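Local coordinates for cytosine deaminase (Klebsiella pneumoniae, PDB 4R85), which binds 5-methylcytosine beside an iron(II) ion in an amidohydrolase barrel and probably deaminates it hydrolytically, as it would cytosine, at residues D197-Y202 against R231-Q236; S190-L195 against E222-E227; V237-T242 against I265-C270; H113-V118 against R354-G359; H117-D122 against F149-I154. All blocks are in the same frame, centred on the assembly; numbering follows the deposited sequence.

Interaction 1: residues D197-Y202 against R231-Q236; sequences DLAQRY and RGMGAQ
Arg231 reaches across to helix 185-202 with its chain extended from CG to NE and meets Asp197 at about a right angle. Both terminal nitrogens converge on one carboxylate oxygen: NH1 of Arg231 lies 2.8 Å from Asp197 OD1, and NH2 of Arg231 2.9 Å from the same OD1. That oxygen sits in the guanidinium plane, yet the carboxylate is turned 44° against it. NH1 arrives on the anti side of OD1, slightly out of the carboxylate plane, whereas NH2 comes from above that plane. The same NH1 also donates to Gln200 OE1 at 2.8 Å, along a bent path, so one nitrogen links two side chains a helical turn apart. Glu227 takes up NE of Arg231, and the arginine's rotation is thus fixed by acidic partners on two helices.

Two neighbouring outer helices of the amidohydrolase barrel are joined here, at the C-terminal end of helix 220-231. Gly232 leaves that helix with positive phi in a Schellman motif, and the chain turns back toward strand 237-240. Next to this polar group, Met233 points toward helix 185-202. Its SD packs against Gln200 CG at 3.4 Å, and a bend at the last torsion (chi3 -61°) swings CE toward Ala199, whose CB lies 4.1 Å from that methyl. The Gln200 amide, beyond that CG, stands 66° from the guanidinium plane.

Interaction 2: residues S190-L195 against E222-E227; sequences SSVMFL and EVLAEE
Val192 and Val223 supply the apolar centre of this helix pair, their side chains meeting through single methyl branches: CG1 of Val192 lies 3.8 Å from CG1 of Val223. In both valines CG1 stands opposite the backbone N, which carries it into the interface. Val192 CG1 also rests on the backbone of the facing helix, 3.9 Å from Leu224 CA, and brushes CD1 of Leu224.

A second group of contacts involves sulfur and carboxylate. Met193, bent at chi2 (-58°), crosses Glu227 at about a right angle, with SD 3.5 Å from Glu227 CD. Its methyl CE continues past OE1 of Glu227 to Val223 CG1, at 4.0 Å. This is van der Waals packing; the carboxylate has its salt bridge with Arg231, through OE2.

The axes of the two short segments run 9.7 Å apart and only 28° from parallel. Such near-parallel neighbours form the outer helical layer of a TIM-barrel fold, here helices 185-202 and 220-231, with Leu224 reaching in to Val208 on strand 205-209.

Interaction 3: residues V237-T242 against I265-C270; sequences VTASHT and INFISC. With FE2 (Fe (II) ion), chain H.
His241, just after strand 237-240, runs its side chain past Cys270 to the metal. Its CB leads away from the neighbouring strand, but the ring swings back: CE1 comes 3.7 Å from Cys270 SG, the sulfur lying obliquely to the ring. ND1 donates to a water 3.0 Å away, and that water also accepts from the backbone N of Cys270, the N-cap of helix 271-277. At the tip NE2 binds the iron(II) ion at 2.5 Å, with the metal in the ring plane. His56, His58, His209 and Asp308 complete the site.

The histidine is placed by a parallel beta pairing, the register running Thr238 to Asn266, Ala239 to Phe267 and Ser240 to Ile268. Together with helix 250-263 these strands make a beta-alpha-beta unit of the amidohydrolase TIM barrel, whose metal ligands cluster at the C-terminal strand ends. Ala239 N donates to Asn266 O (2.8 Å), and His241 N, the last rung, to Ile268 O (3.1 Å). A second water donates to Ala239 O and Ile268 O and accepts from Thr242 OG1, also hydrogen-bonded to Thr291, tying the last ladder carbonyls to the following loop.

On the helix side of the sheet Ala239 CB packs on Ile265 CD1 (4.1 Å) and on CE1 of Phe267. On the barrel side Thr238 CG2 touches Ile268 CG1 at 3.7 Å. Ser240 OG, alongside Ile268 CB, is hydrogen-bonded to Asp207 and to His56 ND1.

Interaction 4: residues H113-V118 against R354-G359; sequences HVRTHV and RALCLG
Arg115 and Leu356 run side by side with opposite headings where the loop after helix 350-355 packs against strand 111-119 of the TIM barrel. Here the fit is close. The arginine leaves the strand extended and then bends at chi3 (-78°), which lays the flat guanidinium against Leu356: CD1 of Leu356 stands over the centre of one face, 3.7 Å from Arg115 CZ. The other branch, CD2 of Leu356, drops to the strand beside Arg115 CB at 4.1 Å. Although buried, the guanidinium has polar partners, for NH1 forms a salt bridge with Asp207 and NH2 a hydrogen bond with Gln145. Gln145 also donates through NE2 to Leu356 O, so one amide holds both sides of the contact.

Toward Leu358 the packing thins. Cys357, with positive phi, ends the helix in a Schellman motif, and the chain passes on to exposed Gly359. Leu358 itself is partly exposed and touches the strand at His113, chiefly its ring, in a CH-pi contact. Its CD1 sits over the imidazole face, 3.6 Å from the ring centroid and 15° off the normal, with the second methyl, CD2, 4.1 Å from His113 ND1.

Interaction 5: residues H117-D122 against F149-I154; sequences HVDVTD and FPQEGI. With 17E (5-methylcytosine), chain G.
Phe149 turns the face of its ring to the edge of His117 in an offset edge-to-face pair, the planes 88° apart and the centroids separated by 5.8 Å. Its CB packs on His117 CB at 3.8 Å. With CG opposite the backbone N (chi1 171°), the phenyl ring runs away from the strand toward the ligand, and its edge comes to O2 of 5-methylcytosine, 3.6 Å from Phe149 CZ.

The backbones meet at the ends of two parallel strands of the amidohydrolase TIM barrel, 111-119 and 143-149. Phe149 N donates to Val118 O, and Val120 N to Phe149 O. Beyond this last rung both chains become loops, and Asp119 organises them. Its OD2 accepts from the hydroxyl of Thr121 on the syn side, while Thr121 N comes from above the carboxylate plane, closing an Asx turn; the N of Gln151 adds a weak bond. Thr121 OG1 in turn accepts from Glu152 N at 3.0 Å, inside a type I turn from Pro150 to Gly153. The other carboxylate oxygen, OD1, is held by Lys87 and Trp83.

Gln151 crosses Asp119 at about a right angle, its CB 3.2 Å from OD2 of Asp119. Bent at chi2 (70°), it presents its amide to the pyrimidine: OE1 of Gln151 accepts from ligand N1 at 2.7 Å, and NE2 of Gln151 donates to ligand O2 at 3.0 Å, both nearly straight.

In the fold
The five contacts sample the barrel from its helical shell to its metal centre. Interactions 1 and 2 both use helix 185-202, their centres about 10 Å apart, and touch where Arg231 NH2 packs 3.9 Å from Met193 O. Interaction 2 rests on interaction 3, where Leu224 CD2 lies 4.0 Å from Ala239 CB. Interactions 4 and 5 follow one strand, sharing His117 and Val118: interaction 4 packs it away from the site, the Arg115 side chain about 10 Å from the iron, and interaction 5 ends at the ligand. Interactions 3 and 5 do not touch, their nearest atoms about 5 Å apart, yet they serve one pocket, supplying a metal ligand and the pyrimidine-reading glutamine.

Interaction 1: residues D197-Y202 against R231-Q236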
# COMPACT_ATOMS: atom_id res chain seq x y z
N ASP A 197 6.02 -26.05 26.76
CA ASP A 197 5.85 -27.40 27.30
C ASP A 197 4.76 -28.15 26.55
O ASP A 197 4.92 -29.33 26.22
CB ASP A 197 5.49 -27.36 28.80
CG ASP A 197 6.66 -26.98 29.68
OD1 ASP A 197 7.82 -27.02 29.21
OD2 ASP A 197 6.43 -26.65 30.87
N LEU A 198 3.63 -27.48 26.33
CA LEU A 198 2.52 -28.04 25.56
C LEU A 198 2.97 -28.49 24.17
O LEU A 198 2.73 -29.62 23.77
CB LEU A 198 1.39 -27.00 25.44
CG LEU A 198 0.07 -27.46 24.82
CD1 LEU A 198 -0.57 -28.58 25.63
CD2 LEU A 198 -0.89 -26.26 24.66
N ALA A 199 3.61 -27.60 23.42
CA ALA A 199 4.10 -27.93 22.08
C ALA A 199 5.06 -29.12 22.10
O ALA A 199 5.00 -29.98 21.23
CB ALA A 199 4.77 -26.75 21.45
N GLN A 200 5.94 -29.17 23.10
CA GLN A 200 6.89 -30.29 23.18
C GLN A 200 6.21 -31.59 23.53
O GLN A 200 6.56 -32.65 22.99
CB GLN A 200 7.99 -30.01 24.21
CG GLN A 200 9.16 -29.25 23.65
CD GLN A 200 10.41 -29.41 24.49
OE1 GLN A 200 10.45 -29.02 25.66
NE2 GLN A 200 11.44 -29.98 23.90
N ARG A 201 5.25 -31.54 24.44
CA ARG A 201 4.57 -32.75 24.88
C ARG A 201 3.74 -33.38 23.75
O ARG A 201 3.65 -34.61 23.66
CB ARG A 201 3.70 -32.48 26.11
CG ARG A 201 2.91 -33.69 26.54
CD ARG A 201 2.87 -33.82 28.04
NE ARG A 201 2.25 -35.08 28.45
CZ ARG A 201 1.88 -35.35 29.70
NH1 ARG A 201 2.08 -34.44 30.65
NH2 ARG A 201 1.32 -36.51 29.99
N TYR A 202 3.18 -32.56 22.88
CA TYR A 202 2.34 -33.06 21.79
C TYR A 202 3.03 -32.99 20.42
O TYR A 202 2.42 -33.32 19.41
CB TYR A 202 1.01 -32.29 21.73
CG TYR A 202 0.05 -32.57 22.88
CD1 TYR A 202 0.13 -31.84 24.07
CD2 TYR A 202 -0.95 -33.53 22.77
CE1 TYR A 202 -0.75 -32.08 25.12
CE2 TYR A 202 -1.84 -33.77 23.82
CZ TYR A 202 -1.73 -33.05 24.99
OH TYR A 202 -2.61 -33.28 26.04
N ARG A 231 15.50 -25.81 24.06
CA ARG A 231 14.75 -27.02 23.75
C ARG A 231 15.13 -27.57 22.37
O ARG A 231 14.73 -28.67 22.00
CB ARG A 231 13.25 -26.75 23.83
CG ARG A 231 12.74 -26.47 25.25
CD ARG A 231 11.41 -25.76 25.19
NE ARG A 231 11.01 -25.17 26.48
CZ ARG A 231 10.08 -25.66 27.29
NH1 ARG A 231 9.43 -26.76 26.97
NH2 ARG A 231 9.78 -25.02 28.42
N GLY A 232 15.91 -26.80 21.62
CA GLY A 232 16.34 -27.21 20.29
C GLY A 232 15.21 -27.22 19.27
O GLY A 232 15.22 -28.00 18.33
N MET A 233 14.23 -26.34 19.45
CA MET A 233 13.07 -26.35 18.55
C MET A 233 12.91 -25.08 17.72
O MET A 233 11.81 -24.77 17.26
CB MET A 233 11.78 -26.71 19.31
CG MET A 233 11.55 -25.97 20.61
SD MET A 233 10.24 -26.70 21.65
CE MET A 233 8.82 -26.57 20.57
N GLY A 234 14.00 -24.35 17.49
CA GLY A 234 13.90 -23.07 16.80
C GLY A 234 13.18 -23.07 15.46
O GLY A 234 12.35 -22.21 15.19
N ALA A 235 13.51 -24.04 14.61
CA ALA A 235 12.89 -24.15 13.29
C ALA A 235 11.36 -24.29 13.38
O ALA A 235 10.63 -23.90 12.46
CB ALA A 235 13.49 -25.32 12.50
N GLN A 236 10.88 -24.82 14.49
CA GLN A 236 9.46 -25.09 14.68
C GLN A 236 8.74 -23.93 15.37
O GLN A 236 7.55 -24.04 15.70
CB GLN A 236 9.25 -26.37 15.48
CG GLN A 236 9.63 -27.65 14.74
CD GLN A 236 11.12 -27.84 14.62
OE1 GLN A 236 11.86 -27.70 15.60
NE2 GLN A 236 11.59 -28.16 13.42

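Interaction 2: residues S190-L195 against E222-E227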
# COMPACT_ATOMS: atom_id res chain seq x y z
N SER A 190 5.15 -17.09 32.54
CA SER A 190 4.66 -18.44 32.79
C SER A 190 3.85 -18.95 31.60
O SER A 190 3.87 -20.15 31.31
CB SER A 190 3.85 -18.53 34.09
OG SER A 190 2.62 -17.83 33.98
N SER A 191 3.16 -18.05 30.90
CA SER A 191 2.39 -18.48 29.73
C SER A 191 3.32 -19.05 28.65
O SER A 191 2.99 -20.05 27.99
CB SER A 191 1.51 -17.36 29.17
OG SER A 191 2.25 -16.39 28.44
N VAL A 192 4.49 -18.44 28.47
CA VAL A 192 5.43 -18.93 27.46
C VAL A 192 5.99 -20.29 27.87
O VAL A 192 6.10 -21.20 27.04
CB VAL A 192 6.56 -17.92 27.16
CG1 VAL A 192 7.60 -18.54 26.23
CG2 VAL A 192 5.98 -16.62 26.56
N MET A 193 6.31 -20.45 29.15
CA MET A 193 6.79 -21.75 29.64
C MET A 193 5.75 -22.84 29.42
O MET A 193 6.08 -23.93 28.93
CB MET A 193 7.17 -21.68 31.12
CG MET A 193 8.22 -20.63 31.44
SD MET A 193 9.76 -20.88 30.49
CE MET A 193 10.76 -19.53 31.13
N PHE A 194 4.49 -22.54 29.74
CA PHE A 194 3.40 -23.47 29.51
C PHE A 194 3.24 -23.86 28.04
O PHE A 194 3.11 -25.04 27.73
CB PHE A 194 2.06 -22.91 30.03
CG PHE A 194 0.87 -23.71 29.56
CD1 PHE A 194 0.54 -24.91 30.19
CD2 PHE A 194 0.13 -23.30 28.46
CE1 PHE A 194 -0.54 -25.67 29.75
CE2 PHE A 194 -0.96 -24.06 28.02
CZ PHE A 194 -1.29 -25.25 28.67
N LEU A 195 3.20 -22.88 27.15
CA LEU A 195 2.88 -23.16 25.76
C LEU A 195 4.02 -23.94 25.10
O LEU A 195 3.77 -24.80 24.26
CB LEU A 195 2.54 -21.88 24.98
CG LEU A 195 3.61 -20.87 24.55
CD1 LEU A 195 4.26 -21.23 23.19
CD2 LEU A 195 2.99 -19.47 24.48
N GLU A 222 12.37 -12.41 24.11
CA GLU A 222 13.57 -13.05 24.67
C GLU A 222 13.24 -14.36 25.38
O GLU A 222 14.02 -15.30 25.33
CB GLU A 222 14.35 -12.11 25.61
CG GLU A 222 13.63 -11.80 26.94
CD GLU A 222 14.44 -10.89 27.87
OE1 GLU A 222 14.29 -11.01 29.11
OE2 GLU A 222 15.19 -10.03 27.35
N VAL A 223 12.09 -14.42 26.05
CA VAL A 223 11.71 -15.64 26.76
C VAL A 223 11.40 -16.75 25.76
O VAL A 223 11.82 -17.89 25.93
CB VAL A 223 10.48 -15.41 27.66
CG1 VAL A 223 10.15 -16.69 28.43
CG2 VAL A 223 10.74 -14.27 28.61
N LEU A 224 10.67 -16.40 24.71
CA LEU A 224 10.30 -17.36 23.68
C LEU A 224 11.54 -17.89 22.94
O LEU A 224 11.69 -19.10 22.74
CB LEU A 224 9.33 -16.70 22.69
CG LEU A 224 8.91 -17.55 21.49
CD1 LEU A 224 8.11 -18.76 21.94
CD2 LEU A 224 8.11 -16.73 20.48
N ALA A 225 12.42 -16.98 22.54
CA ALA A 225 13.61 -17.37 21.78
C ALA A 225 14.53 -18.23 22.65
O ALA A 225 15.10 -19.22 22.17
CB ALA A 225 14.36 -16.13 21.26
N GLU A 226 14.66 -17.89 23.93
CA GLU A 226 15.51 -18.70 24.80
C GLU A 226 14.94 -20.11 25.02
O GLU A 226 15.68 -21.09 25.01
CB GLU A 226 15.82 -18.00 26.13
CG GLU A 226 16.60 -18.84 27.16
CD GLU A 226 18.03 -19.21 26.74
OE1 GLU A 226 18.48 -18.86 25.62
OE2 GLU A 226 18.73 -19.86 27.55
N GLU A 227 13.63 -20.23 25.21
CA GLU A 227 13.03 -21.55 25.34
C GLU A 227 13.24 -22.37 24.07
O GLU A 227 13.56 -23.55 24.13
CB GLU A 227 11.54 -21.44 25.67
CG GLU A 227 11.30 -20.95 27.10
CD GLU A 227 12.10 -21.77 28.11
OE1 GLU A 227 12.85 -21.18 28.92
OE2 GLU A 227 11.98 -23.02 28.09

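Interaction 3: residues V237-T242 against I265-C270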
# COMPACT_ATOMS: atom_id res chain seq x y z
N VAL A 237 9.46 -22.84 15.60
CA VAL A 237 8.93 -21.72 16.38
C VAL A 237 8.90 -20.43 15.58
O VAL A 237 9.88 -20.06 14.95
CB VAL A 237 9.77 -21.50 17.66
CG1 VAL A 237 9.27 -20.27 18.44
CG2 VAL A 237 9.71 -22.76 18.55
N THR A 238 7.75 -19.75 15.61
CA THR A 238 7.62 -18.44 14.98
C THR A 238 7.16 -17.41 16.00
O THR A 238 6.31 -17.70 16.85
CB THR A 238 6.63 -18.47 13.78
OG1 THR A 238 7.12 -19.37 12.78
CG2 THR A 238 6.48 -17.08 13.17
N ALA A 239 7.74 -16.21 15.92
CA ALA A 239 7.25 -15.06 16.67
C ALA A 239 6.53 -14.13 15.71
O ALA A 239 7.13 -13.62 14.76
CB ALA A 239 8.42 -14.34 17.35
N SER A 240 5.24 -13.91 15.94
CA SER A 240 4.46 -13.02 15.10
C SER A 240 4.28 -11.69 15.82
O SER A 240 4.26 -11.65 17.04
CB SER A 240 3.08 -13.63 14.80
OG SER A 240 3.18 -14.75 13.93
N HIS A 241 4.18 -10.60 15.06
CA HIS A 241 3.84 -9.28 15.64
C HIS A 241 4.80 -8.86 16.74
O HIS A 241 4.36 -8.55 17.85
CB HIS A 241 2.48 -9.28 16.33
CG HIS A 241 1.32 -9.56 15.44
ND1 HIS A 241 0.90 -8.68 14.46
CD2 HIS A 241 0.43 -10.58 15.44
CE1 HIS A 241 -0.18 -9.17 13.88
NE2 HIS A 241 -0.48 -10.32 14.45
N THR A 242 6.08 -8.86 16.47
CA THR A 242 7.03 -8.37 17.45
C THR A 242 7.12 -6.86 17.34
O THR A 242 8.21 -6.31 17.22
CB THR A 242 8.41 -9.04 17.24
OG1 THR A 242 8.81 -8.92 15.86
CG2 THR A 242 8.30 -10.53 17.57
N ILE A 265 14.64 -19.18 15.45
CA ILE A 265 13.20 -18.97 15.25
C ILE A 265 12.88 -18.08 14.05
O ILE A 265 13.75 -17.35 13.56
CB ILE A 265 12.49 -18.41 16.51
CG1 ILE A 265 12.85 -16.94 16.75
CG2 ILE A 265 12.78 -19.28 17.73
CD1 ILE A 265 12.04 -16.29 17.89
N ASN A 266 11.63 -18.15 13.60
CA ASN A 266 11.16 -17.35 12.47
C ASN A 266 10.37 -16.15 12.96
O ASN A 266 9.91 -16.13 14.10
CB ASN A 266 10.25 -18.19 11.55
CG ASN A 266 10.93 -19.45 11.05
OD1 ASN A 266 11.68 -19.42 10.08
ND2 ASN A 266 10.65 -20.58 11.69
N PHE A 267 10.21 -15.16 12.09
CA PHE A 267 9.46 -13.96 12.40
C PHE A 267 8.41 -13.67 11.33
O PHE A 267 8.67 -13.82 10.14
CB PHE A 267 10.40 -12.75 12.53
CG PHE A 267 11.25 -12.80 13.76
CD1 PHE A 267 10.94 -12.01 14.86
CD2 PHE A 267 12.34 -13.66 13.84
CE1 PHE A 267 11.72 -12.06 16.00
CE2 PHE A 267 13.11 -13.73 14.98
CZ PHE A 267 12.81 -12.92 16.06
N ILE A 268 7.22 -13.27 11.76
CA ILE A 268 6.22 -12.81 10.81
C ILE A 268 5.84 -11.37 11.13
O ILE A 268 5.61 -11.02 12.29
CB ILE A 268 4.97 -13.72 10.82
CG1 ILE A 268 5.34 -15.13 10.30
CG2 ILE A 268 3.85 -13.11 9.98
CD1 ILE A 268 4.20 -16.13 10.44
N SER A 269 5.82 -10.53 10.10
CA SER A 269 5.41 -9.14 10.26
C SER A 269 4.14 -8.91 9.45
O SER A 269 4.02 -9.41 8.33
CB SER A 269 6.50 -8.20 9.75
OG SER A 269 6.03 -6.87 9.67
N CYS A 270 3.21 -8.13 10.01
CA CYS A 270 1.96 -7.81 9.33
C CYS A 270 1.87 -6.29 9.17
O CYS A 270 1.18 -5.61 9.95
CB CYS A 270 0.75 -8.31 10.13
SG CYS A 270 0.78 -10.10 10.44
FE FE2 H . -2.47 -11.84 14.33
O HOH W 1 7.71 -10.74 14.28
O HOH W 2 2.80 -7.04 12.78

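Interaction 4: residues H113-V118 against R354-G359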
# COMPACT_ATOMS: atom_id res chain seq x y z
N HIS A 113 -1.00 -21.95 0.56
CA HIS A 113 -0.58 -22.32 1.90
C HIS A 113 -1.02 -21.25 2.89
O HIS A 113 -0.75 -20.06 2.70
CB HIS A 113 0.93 -22.52 1.95
CG HIS A 113 1.40 -23.65 1.08
ND1 HIS A 113 1.30 -24.96 1.47
CD2 HIS A 113 1.93 -23.66 -0.16
CE1 HIS A 113 1.77 -25.74 0.51
NE2 HIS A 113 2.15 -24.97 -0.50
N VAL A 114 -1.73 -21.67 3.93
CA VAL A 114 -2.33 -20.74 4.87
C VAL A 114 -2.15 -21.24 6.29
O VAL A 114 -2.37 -22.41 6.57
CB VAL A 114 -3.85 -20.60 4.61
CG1 VAL A 114 -4.50 -19.67 5.65
CG2 VAL A 114 -4.11 -20.10 3.20
N ARG A 115 -1.75 -20.35 7.19
CA ARG A 115 -1.77 -20.68 8.61
C ARG A 115 -2.75 -19.74 9.30
O ARG A 115 -2.57 -18.52 9.28
CB ARG A 115 -0.37 -20.55 9.22
CG ARG A 115 -0.35 -20.73 10.74
CD ARG A 115 1.07 -20.58 11.29
NE ARG A 115 1.87 -21.79 11.07
CZ ARG A 115 3.14 -21.90 11.44
NH1 ARG A 115 3.73 -20.87 12.04
NH2 ARG A 115 3.81 -23.03 11.21
N THR A 116 -3.81 -20.30 9.88
CA THR A 116 -4.82 -19.47 10.52
C THR A 116 -4.71 -19.60 12.02
O THR A 116 -4.49 -20.69 12.54
CB THR A 116 -6.27 -19.80 10.08
OG1 THR A 116 -7.17 -18.87 10.69
CG2 THR A 116 -6.67 -21.21 10.51
N HIS A 117 -4.82 -18.48 12.72
CA HIS A 117 -5.00 -18.51 14.16
C HIS A 117 -6.50 -18.62 14.45
O HIS A 117 -7.32 -18.07 13.71
CB HIS A 117 -4.40 -17.25 14.81
CG HIS A 117 -2.91 -17.16 14.63
ND1 HIS A 117 -2.02 -17.40 15.65
CD2 HIS A 117 -2.16 -16.94 13.52
CE1 HIS A 117 -0.79 -17.31 15.19
NE2 HIS A 117 -0.85 -17.03 13.90
N VAL A 118 -6.86 -19.39 15.48
CA VAL A 118 -8.24 -19.52 15.90
C VAL A 118 -8.32 -19.27 17.40
O VAL A 118 -7.59 -19.89 18.16
CB VAL A 118 -8.80 -20.93 15.64
CG1 VAL A 118 -10.30 -20.98 16.00
CG2 VAL A 118 -8.58 -21.32 14.20
N ARG A 354 9.22 -21.44 4.84
CA ARG A 354 10.13 -21.89 5.88
C ARG A 354 9.50 -21.75 7.27
O ARG A 354 9.67 -22.61 8.13
CB ARG A 354 11.43 -21.10 5.81
CG ARG A 354 12.46 -21.51 6.85
CD ARG A 354 13.80 -20.81 6.57
NE ARG A 354 14.70 -20.88 7.72
CZ ARG A 354 15.83 -20.20 7.83
NH1 ARG A 354 16.22 -19.37 6.86
NH2 ARG A 354 16.58 -20.33 8.92
N ALA A 355 8.77 -20.66 7.48
CA ALA A 355 8.08 -20.42 8.75
C ALA A 355 7.05 -21.51 9.00
O ALA A 355 6.84 -21.95 10.13
CB ALA A 355 7.44 -19.05 8.75
N LEU A 356 6.41 -21.96 7.93
CA LEU A 356 5.39 -23.00 8.03
C LEU A 356 6.00 -24.40 7.97
O LEU A 356 5.27 -25.39 8.00
CB LEU A 356 4.32 -22.82 6.94
CG LEU A 356 3.09 -21.99 7.37
CD1 LEU A 356 3.48 -20.63 7.93
CD2 LEU A 356 2.09 -21.82 6.23
N CYS A 357 7.33 -24.49 7.90
CA CYS A 357 8.02 -25.78 7.85
C CYS A 357 7.51 -26.67 6.73
O CYS A 357 7.30 -27.87 6.94
CB CYS A 357 7.89 -26.54 9.17
SG CYS A 357 8.75 -25.77 10.54
N LEU A 358 7.32 -26.11 5.54
CA LEU A 358 6.78 -26.91 4.43
C LEU A 358 7.81 -27.86 3.84
O LEU A 358 7.46 -28.90 3.28
CB LEU A 358 6.21 -25.99 3.35
CG LEU A 358 5.07 -25.09 3.83
CD1 LEU A 358 4.56 -24.22 2.69
CD2 LEU A 358 3.94 -25.93 4.44
N GLY A 359 9.08 -27.49 3.97
CA GLY A 359 10.18 -28.30 3.48
C GLY A 359 10.03 -28.69 2.02
O GLY A 359 9.75 -27.85 1.17

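Interaction 5: residues H117-D122 against F149-I154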
# COMPACT_ATOMS: atom_id res chain seq x y z
N HIS A 117 -4.82 -18.48 12.72
CA HIS A 117 -5.00 -18.51 14.16
C HIS A 117 -6.50 -18.62 14.45
O HIS A 117 -7.32 -18.07 13.71
CB HIS A 117 -4.40 -17.25 14.81
CG HIS A 117 -2.91 -17.16 14.63
ND1 HIS A 117 -2.02 -17.40 15.65
CD2 HIS A 117 -2.16 -16.94 13.52
CE1 HIS A 117 -0.79 -17.31 15.19
NE2 HIS A 117 -0.85 -17.03 13.90
N VAL A 118 -6.86 -19.39 15.48
CA VAL A 118 -8.24 -19.52 15.90
C VAL A 118 -8.32 -19.27 17.40
O VAL A 118 -7.59 -19.89 18.16
CB VAL A 118 -8.80 -20.93 15.64
CG1 VAL A 118 -10.30 -20.98 16.00
CG2 VAL A 118 -8.58 -21.32 14.20
N ASP A 119 -9.21 -18.37 17.82
CA ASP A 119 -9.35 -18.03 19.23
C ASP A 119 -9.90 -19.23 20.01
O ASP A 119 -11.00 -19.69 19.74
CB ASP A 119 -10.25 -16.79 19.37
CG ASP A 119 -10.44 -16.34 20.81
OD1 ASP A 119 -11.27 -15.42 21.02
OD2 ASP A 119 -9.77 -16.87 21.73
N VAL A 120 -9.11 -19.73 20.96
CA VAL A 120 -9.55 -20.87 21.77
C VAL A 120 -9.94 -20.45 23.19
O VAL A 120 -10.27 -21.28 24.02
CB VAL A 120 -8.49 -22.01 21.82
CG1 VAL A 120 -8.21 -22.53 20.41
CG2 VAL A 120 -7.20 -21.53 22.47
N THR A 121 -9.90 -19.15 23.47
CA THR A 121 -10.52 -18.64 24.69
C THR A 121 -12.01 -18.47 24.41
O THR A 121 -12.56 -17.37 24.44
CB THR A 121 -9.86 -17.36 25.23
OG1 THR A 121 -9.73 -16.39 24.19
CG2 THR A 121 -8.46 -17.68 25.80
N ASP A 122 -12.63 -19.60 24.11
CA ASP A 122 -14.06 -19.70 23.81
C ASP A 122 -14.43 -21.10 24.25
O ASP A 122 -14.00 -22.09 23.66
CB ASP A 122 -14.30 -19.49 22.30
CG ASP A 122 -15.79 -19.52 21.93
OD1 ASP A 122 -16.61 -19.97 22.75
OD2 ASP A 122 -16.14 -19.08 20.80
N PHE A 149 -4.93 -20.26 19.35
CA PHE A 149 -4.57 -18.90 19.74
C PHE A 149 -5.46 -18.48 20.91
O PHE A 149 -6.67 -18.38 20.76
CB PHE A 149 -4.80 -17.96 18.55
CG PHE A 149 -4.69 -16.49 18.88
CD1 PHE A 149 -3.56 -15.98 19.52
CD2 PHE A 149 -5.70 -15.61 18.54
CE1 PHE A 149 -3.46 -14.63 19.82
CE2 PHE A 149 -5.60 -14.26 18.83
CZ PHE A 149 -4.48 -13.77 19.47
N PRO A 150 -4.86 -18.28 22.10
CA PRO A 150 -5.64 -17.92 23.28
C PRO A 150 -5.81 -16.40 23.37
O PRO A 150 -5.10 -15.76 24.13
CB PRO A 150 -4.78 -18.43 24.43
CG PRO A 150 -3.35 -18.26 23.90
CD PRO A 150 -3.42 -18.46 22.40
N GLN A 151 -6.73 -15.85 22.58
CA GLN A 151 -6.90 -14.40 22.47
C GLN A 151 -6.96 -13.66 23.80
O GLN A 151 -6.37 -12.59 23.97
CB GLN A 151 -8.17 -14.08 21.68
CG GLN A 151 -8.51 -12.60 21.61
CD GLN A 151 -7.53 -11.85 20.73
OE1 GLN A 151 -7.72 -11.75 19.52
NE2 GLN A 151 -6.46 -11.33 21.33
N GLU A 152 -7.69 -14.22 24.76
CA GLU A 152 -7.85 -13.49 26.02
C GLU A 152 -6.88 -13.94 27.10
O GLU A 152 -7.04 -13.62 28.28
CB GLU A 152 -9.32 -13.53 26.47
CG GLU A 152 -10.19 -12.81 25.44
CD GLU A 152 -11.62 -12.62 25.87
OE1 GLU A 152 -12.52 -12.83 25.03
OE2 GLU A 152 -11.84 -12.25 27.04
N GLY A 153 -5.84 -14.67 26.69
CA GLY A 153 -4.79 -15.07 27.60
C GLY A 153 -4.90 -16.50 28.06
O GLY A 153 -6.00 -17.06 28.18
N ILE A 154 -3.75 -17.12 28.29
CA ILE A 154 -3.68 -18.45 28.88
C ILE A 154 -3.89 -18.39 30.39
O ILE A 154 -4.69 -19.15 30.96
CB ILE A 154 -2.30 -19.09 28.57
CG1 ILE A 154 -2.16 -19.30 27.07
CG2 ILE A 154 -2.15 -20.41 29.32
CD1 ILE A 154 -0.80 -19.83 26.64
N1 17E G . -5.97 -10.52 17.84
C2 17E G . -4.79 -10.04 18.21
O2 17E G . -4.37 -10.18 19.51
N3 17E G . -3.98 -9.42 17.33
C4 17E G . -4.36 -9.27 16.05
N4 17E G . -3.49 -8.61 15.13
C5 17E G . -5.59 -9.76 15.62
C6 17E G . -6.39 -10.40 16.57
CM5 17E G . -6.03 -9.60 14.20